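Local coordinates for protein 2,3,4,5-tetrahydropyridine-2,6-dicarboxylate N-succinyltransferase (Campylobacter jejuni, PDB 2RIJ) that probably catalyses the succinylation of cyclic tetrahydrodipicolinate with succinyl-CoA, the first step of the succinylase route to lysine, at residues F28-L33 against D110-I115; F57-I62 against S95-F100. All blocks are in the same frame, centred on the assembly; numbering follows the deposited sequence.

Overall arrangement
Both contacts lie in the N-terminal alpha/beta part of the subunit, on the same side of the chain's centre, with their own centres 14 Å apart. Along the chain, interaction 2 is nested within the loop closed by interaction 1: strand 27-35, helix 57-69, helix 87-96 with the turn after it, then helix 107-117. Interaction 1 seats helix 107-117 on the antiparallel sheet, while interaction 2 joins helix 57-69 to the end of helix 87-96. They meet directly, Leu112 CD1 lying 3.6 Å from Phe97 CE2 and Phe28 CE1 3.5 Å from Ala60 CB, so sheet and helices pack in one neighbourhood, away from the predicted succinyl-CoA site.

Interaction 1 (F28-L33 against D110-I115); sequences FGIARL and DLLKII
Ile30 carries the strand's side of this contact alone, meeting Leu111, Leu112 and Ile115 of the helix through different carbons. The closest pair is Ile30 CG2 with Ile115 CD1 at 3.5 Å, tighter than usual for two methyls. The other branch of Ile30 ends at CD1, which touches Leu112 CD2 at 3.9 Å and, at the same distance, Ile115 CD1. Ile30 and Leu112 run across each other at about a right angle. Leu111 comes to the root of the side chain, its CD2 lying 4.1 Å from Ile30 CB.

The torsions explain this division: with chi1 of Ile30 at -62°, CG1 stands beside the backbone N and CG2 beside the carbonyl carbon, which turns CG2 to Ile115 while the CG1 branch, extended at chi2 170°, carries CD1 to Leu112. Segments 28-33 and 110-115 run nearly parallel, 23° between their directions, with axes 10.7 Å apart at closest approach, a spacing that side chains alone bridge. Farther out, Gly29 and Ala31 bond through their backbones to strand 124-129, and Leu112 also packs on Ala93 of helix 87-96. Met192 of the second subunit packs on Leu111 and Ile115.

The contact lays helix 107-117 on the antiparallel sheet through strand 27-35, away from the predicted active site. No hydrogen bond crosses; the four touching residues are buried and aliphatic, so dispersion and burial of apolar surface seat the helix.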
loop_
_atom_site.group_PDB
_atom_site.type_symbol
_atom_site.label_atom_id
_atom_site.label_comp_id
_atom_site.label_asym_id
_atom_site.label_seq_id
_atom_site.Cartn_x
_atom_site.Cartn_y
_atom_site.Cartn_z
ATOM N N PHE A 28 -44.149 -21.579 34.802
ATOM C CA PHE A 28 -44.563 -21.144 36.124
ATOM C C PHE A 28 -43.558 -21.452 37.233
ATOM O O PHE A 28 -42.724 -22.368 37.153
ATOM C CB PHE A 28 -45.953 -21.713 36.492
ATOM C CG PHE A 28 -45.952 -23.179 36.830
ATOM C CD1 PHE A 28 -46.056 -24.143 35.830
ATOM C CD2 PHE A 28 -45.868 -23.609 38.164
ATOM C CE1 PHE A 28 -46.048 -25.500 36.147
ATOM C CE2 PHE A 28 -45.845 -24.960 38.484
ATOM C CZ PHE A 28 -45.968 -25.905 37.477
ATOM N N GLY A 29 -43.689 -20.689 38.300
ATOM C CA GLY A 29 -43.029 -20.970 39.542
ATOM C C GLY A 29 -43.477 -20.030 40.635
ATOM O O GLY A 29 -44.343 -19.179 40.422
ATOM N N ILE A 30 -42.886 -20.216 41.808
ATOM C CA ILE A 30 -43.115 -19.381 42.965
ATOM C C ILE A 30 -41.828 -18.615 43.314
ATOM O O ILE A 30 -40.762 -19.214 43.540
ATOM C CB ILE A 30 -43.610 -20.216 44.187
ATOM C CG1 ILE A 30 -44.938 -20.888 43.895
ATOM C CG2 ILE A 30 -43.739 -19.342 45.453
ATOM C CD1 ILE A 30 -45.345 -21.945 44.999
ATOM N N ALA A 31 -41.955 -17.305 43.394
ATOM C CA ALA A 31 -40.871 -16.416 43.725
ATOM C C ALA A 31 -40.947 -15.859 45.142
ATOM O O ALA A 31 -42.020 -15.539 45.624
ATOM C CB ALA A 31 -40.859 -15.253 42.747
ATOM N N ARG A 32 -39.796 -15.731 45.804
ATOM C CA ARG A 32 -39.669 -14.906 46.987
ATOM C C ARG A 32 -39.317 -13.521 46.490
ATOM O O ARG A 32 -38.366 -13.346 45.699
ATOM C CB ARG A 32 -38.571 -15.426 47.919
ATOM C CG ARG A 32 -38.429 -14.635 49.185
ATOM C CD ARG A 32 -37.184 -15.032 50.040
ATOM N NE ARG A 32 -35.949 -14.951 49.253
ATOM C CZ ARG A 32 -35.352 -13.816 48.889
ATOM N NH1 ARG A 32 -35.833 -12.640 49.210
ATOM N NH2 ARG A 32 -34.247 -13.873 48.150
ATOM N N LEU A 33 -40.062 -12.511 46.936
ATOM C CA LEU A 33 -39.871 -11.149 46.465
ATOM C C LEU A 33 -39.101 -10.260 47.448
ATOM O O LEU A 33 -39.282 -10.357 48.663
ATOM C CB LEU A 33 -41.207 -10.475 46.180
ATOM C CG LEU A 33 -42.212 -11.206 45.281
ATOM C CD1 LEU A 33 -43.477 -10.293 45.171
ATOM C CD2 LEU A 33 -41.659 -11.606 43.948
ATOM N N ASP A 110 -42.390 -30.408 47.536
ATOM C CA ASP A 110 -41.367 -30.061 48.537
ATOM C C ASP A 110 -41.240 -28.550 48.757
ATOM O O ASP A 110 -40.990 -28.087 49.862
ATOM C CB ASP A 110 -39.986 -30.598 48.135
ATOM C CG ASP A 110 -39.931 -32.126 48.019
ATOM O OD1 ASP A 110 -40.708 -32.830 48.697
ATOM O OD2 ASP A 110 -39.110 -32.623 47.205
ATOM N N LEU A 111 -41.326 -27.789 47.671
ATOM C CA LEU A 111 -41.192 -26.344 47.740
ATOM C C LEU A 111 -42.321 -25.763 48.603
ATOM O O LEU A 111 -42.079 -24.912 49.450
ATOM C CB LEU A 111 -41.203 -25.718 46.319
ATOM C CG LEU A 111 -41.025 -24.176 46.333
ATOM C CD1 LEU A 111 -39.562 -23.835 46.692
ATOM C CD2 LEU A 111 -41.432 -23.574 45.001
ATOM N N LEU A 112 -43.556 -26.227 48.374
ATOM C CA LEU A 112 -44.711 -25.782 49.183
ATOM C C LEU A 112 -44.541 -26.098 50.685
ATOM O O LEU A 112 -44.842 -25.274 51.535
ATOM C CB LEU A 112 -46.001 -26.423 48.661
ATOM C CG LEU A 112 -46.518 -25.883 47.320
ATOM C CD1 LEU A 112 -47.584 -26.775 46.804
ATOM C CD2 LEU A 112 -47.050 -24.436 47.402
ATOM N N LYS A 113 -44.020 -27.276 51.002
ATOM C CA LYS A 113 -43.755 -27.609 52.406
ATOM C C LYS A 113 -42.807 -26.572 52.986
ATOM O O LYS A 113 -42.989 -26.104 54.115
ATOM C CB LYS A 113 -43.136 -28.988 52.526
ATOM C CG LYS A 113 -44.059 -30.096 52.143
ATOM C CD LYS A 113 -43.311 -31.414 52.135
ATOM C CE LYS A 113 -44.189 -32.527 51.598
ATOM N NZ LYS A 113 -43.606 -33.870 51.863
ATOM N N ILE A 114 -41.793 -26.204 52.214
ATOM C CA ILE A 114 -40.786 -25.231 52.675
ATOM C C ILE A 114 -41.386 -23.839 52.846
ATOM O O ILE A 114 -41.164 -23.191 53.846
ATOM C CB ILE A 114 -39.547 -25.180 51.724
ATOM C CG1 ILE A 114 -38.673 -26.417 51.923
ATOM C CG2 ILE A 114 -38.689 -23.927 52.004
ATOM C CD1 ILE A 114 -37.760 -26.800 50.729
ATOM N N ILE A 115 -42.180 -23.401 51.870
ATOM C CA ILE A 115 -42.801 -22.091 51.934
ATOM C C ILE A 115 -43.767 -22.021 53.131
ATOM O O ILE A 115 -43.791 -21.024 53.836
ATOM C CB ILE A 115 -43.513 -21.757 50.613
ATOM C CG1 ILE A 115 -42.473 -21.522 49.507
ATOM C CG2 ILE A 115 -44.418 -20.529 50.749
ATOM C CD1 ILE A 115 -43.111 -21.491 48.117
#

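Interaction 2 (F57-I62 against S95-F100); sequences FGSAAI and SCFKPF
The Phe97 ring meets Ser59 at its edge: Ser59 OG lies near the ring plane, 3.8 Å from Phe97 CZ, with Ser59 CB 4.0 Å from the same carbon. Ile62 approaches the ring obliquely, its CG2 being 4.2 Å from Phe97 CE2. The second ring of the segment, Phe100, has the carbonyl oxygen of Phe97 in plane at its edge, and takes edge-to-face positions with Phe9 and His106.

Besides touching the ring, Ile62 lays two methyls against one side of Cys96. Its CG2 and CD1 each come within 3.8 Å of Cys96 CB, and both methyls lie 4.1 Å from SG. This paired contact follows from the bent side chain of Ile62: chi2 of -51° folds CD1 back to the side of CG2 instead of extending it.

Phe97 is the first residue to leave helical backbone angles after helix 87-96, so the contact sets the end of that helix against the opening turns of helix 57-69. Leu12 of helix 6-17 touches both Ile62 and Cys96, while Ile109 of helix 107-117 packs on Phe97.

Ser59 OG bonds to a bound citrate, probably from the crystallisation liquor, and offers Phe97 only van der Waals contact. With no polar bond between the segments, cohesion rests on Ile62, Cys96 and the aromatic ring, the serine marking the polar margin of the apolar interface.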
loop_
_atom_site.group_PDB
_atom_site.type_symbol
_atom_site.label_atom_id
_atom_site.label_comp_id
_atom_site.label_asym_id
_atom_site.label_seq_id
_atom_site.Cartn_x
_atom_site.Cartn_y
_atom_site.Cartn_z
ATOM N N PHE A 57 -48.075 -29.675 34.623
ATOM C CA PHE A 57 -49.270 -28.858 34.432
ATOM C C PHE A 57 -50.287 -29.106 35.559
ATOM O O PHE A 57 -51.013 -28.200 35.919
ATOM C CB PHE A 57 -49.914 -29.104 33.079
ATOM C CG PHE A 57 -49.032 -28.796 31.910
ATOM C CD1 PHE A 57 -48.754 -27.482 31.547
ATOM C CD2 PHE A 57 -48.480 -29.817 31.159
ATOM C CE1 PHE A 57 -47.946 -27.203 30.477
ATOM C CE2 PHE A 57 -47.666 -29.529 30.069
ATOM C CZ PHE A 57 -47.411 -28.214 29.730
ATOM N N GLY A 58 -50.315 -30.322 36.102
ATOM C CA GLY A 58 -51.166 -30.642 37.258
ATOM C C GLY A 58 -50.852 -29.762 38.454
ATOM O O GLY A 58 -51.742 -29.214 39.100
ATOM N N SER A 59 -49.566 -29.569 38.722
ATOM C CA SER A 59 -49.134 -28.723 39.824
ATOM C C SER A 59 -49.568 -27.277 39.619
ATOM O O SER A 59 -50.042 -26.643 40.543
ATOM C CB SER A 59 -47.610 -28.871 40.086
ATOM O OG SER A 59 -47.266 -30.246 40.327
ATOM N N ALA A 60 -49.466 -26.776 38.390
ATOM C CA ALA A 60 -49.908 -25.424 38.042
ATOM C C ALA A 60 -51.437 -25.298 38.258
ATOM O O ALA A 60 -51.907 -24.313 38.794
ATOM C CB ALA A 60 -49.537 -25.120 36.586
ATOM N N ALA A 61 -52.180 -26.336 37.895
ATOM C CA ALA A 61 -53.646 -26.360 38.024
ATOM C C ALA A 61 -54.046 -26.224 39.496
ATOM O O ALA A 61 -54.956 -25.460 39.811
ATOM C CB ALA A 61 -54.222 -27.641 37.441
ATOM N N ILE A 62 -53.337 -26.945 40.380
ATOM C CA ILE A 62 -53.613 -26.915 41.823
ATOM C C ILE A 62 -53.380 -25.506 42.339
ATOM O O ILE A 62 -54.176 -25.016 43.092
ATOM C CB ILE A 62 -52.761 -27.945 42.643
ATOM C CG1 ILE A 62 -53.096 -29.400 42.265
ATOM C CG2 ILE A 62 -52.925 -27.720 44.140
ATOM C CD1 ILE A 62 -54.622 -29.761 42.301
ATOM N N SER A 95 -53.051 -29.876 50.681
ATOM C CA SER A 95 -54.128 -30.826 50.890
ATOM C C SER A 95 -54.505 -31.565 49.585
ATOM O O SER A 95 -54.759 -32.770 49.614
ATOM C CB SER A 95 -55.332 -30.168 51.578
ATOM O OG SER A 95 -56.086 -29.375 50.696
ATOM N N CYS A 96 -54.510 -30.861 48.448
ATOM C CA CYS A 96 -54.733 -31.510 47.139
ATOM C C CYS A 96 -53.618 -32.500 46.835
ATOM O O CYS A 96 -53.850 -33.512 46.189
ATOM C CB CYS A 96 -54.752 -30.488 46.011
ATOM S SG CYS A 96 -56.088 -29.326 46.113
ATOM N N PHE A 97 -52.422 -32.219 47.335
ATOM C CA PHE A 97 -51.285 -33.116 47.133
ATOM C C PHE A 97 -51.156 -34.232 48.173
ATOM O O PHE A 97 -50.157 -34.952 48.186
ATOM C CB PHE A 97 -49.992 -32.317 47.164
ATOM C CG PHE A 97 -49.737 -31.484 45.925
ATOM C CD1 PHE A 97 -49.644 -32.082 44.664
ATOM C CD2 PHE A 97 -49.461 -30.119 46.035
ATOM C CE1 PHE A 97 -49.332 -31.328 43.537
ATOM C CE2 PHE A 97 -49.165 -29.354 44.889
ATOM C CZ PHE A 97 -49.106 -29.964 43.654
ATOM N N LYS A 98 -52.141 -34.362 49.043
ATOM C CA LYS A 98 -52.120 -35.378 50.097
ATOM C C LYS A 98 -51.601 -36.760 49.660
ATOM O O LYS A 98 -50.712 -37.286 50.322
ATOM C CB LYS A 98 -53.490 -35.476 50.750
ATOM C CG LYS A 98 -53.602 -36.470 51.910
ATOM C CD LYS A 98 -54.996 -36.334 52.522
ATOM C CE LYS A 98 -55.409 -37.548 53.371
ATOM N NZ LYS A 98 -55.813 -38.761 52.573
ATOM N N PRO A 99 -52.089 -37.322 48.525
ATOM C CA PRO A 99 -51.583 -38.650 48.124
ATOM C C PRO A 99 -50.056 -38.771 47.916
ATOM O O PRO A 99 -49.530 -39.880 47.884
ATOM C CB PRO A 99 -52.321 -38.917 46.818
ATOM C CG PRO A 99 -53.488 -38.034 46.832
ATOM C CD PRO A 99 -53.080 -36.815 47.556
ATOM N N PHE A 100 -49.350 -37.644 47.785
ATOM C CA PHE A 100 -47.918 -37.645 47.476
ATOM C C PHE A 100 -47.037 -37.266 48.655
ATOM O O PHE A 100 -45.822 -37.296 48.529
ATOM C CB PHE A 100 -47.618 -36.592 46.395
ATOM C CG PHE A 100 -48.344 -36.801 45.102
ATOM C CD1 PHE A 100 -47.814 -37.635 44.121
ATOM C CD2 PHE A 100 -49.549 -36.152 44.848
ATOM C CE1 PHE A 100 -48.493 -37.806 42.934
ATOM C CE2 PHE A 100 -50.223 -36.319 43.664
ATOM C CZ PHE A 100 -49.713 -37.136 42.709
#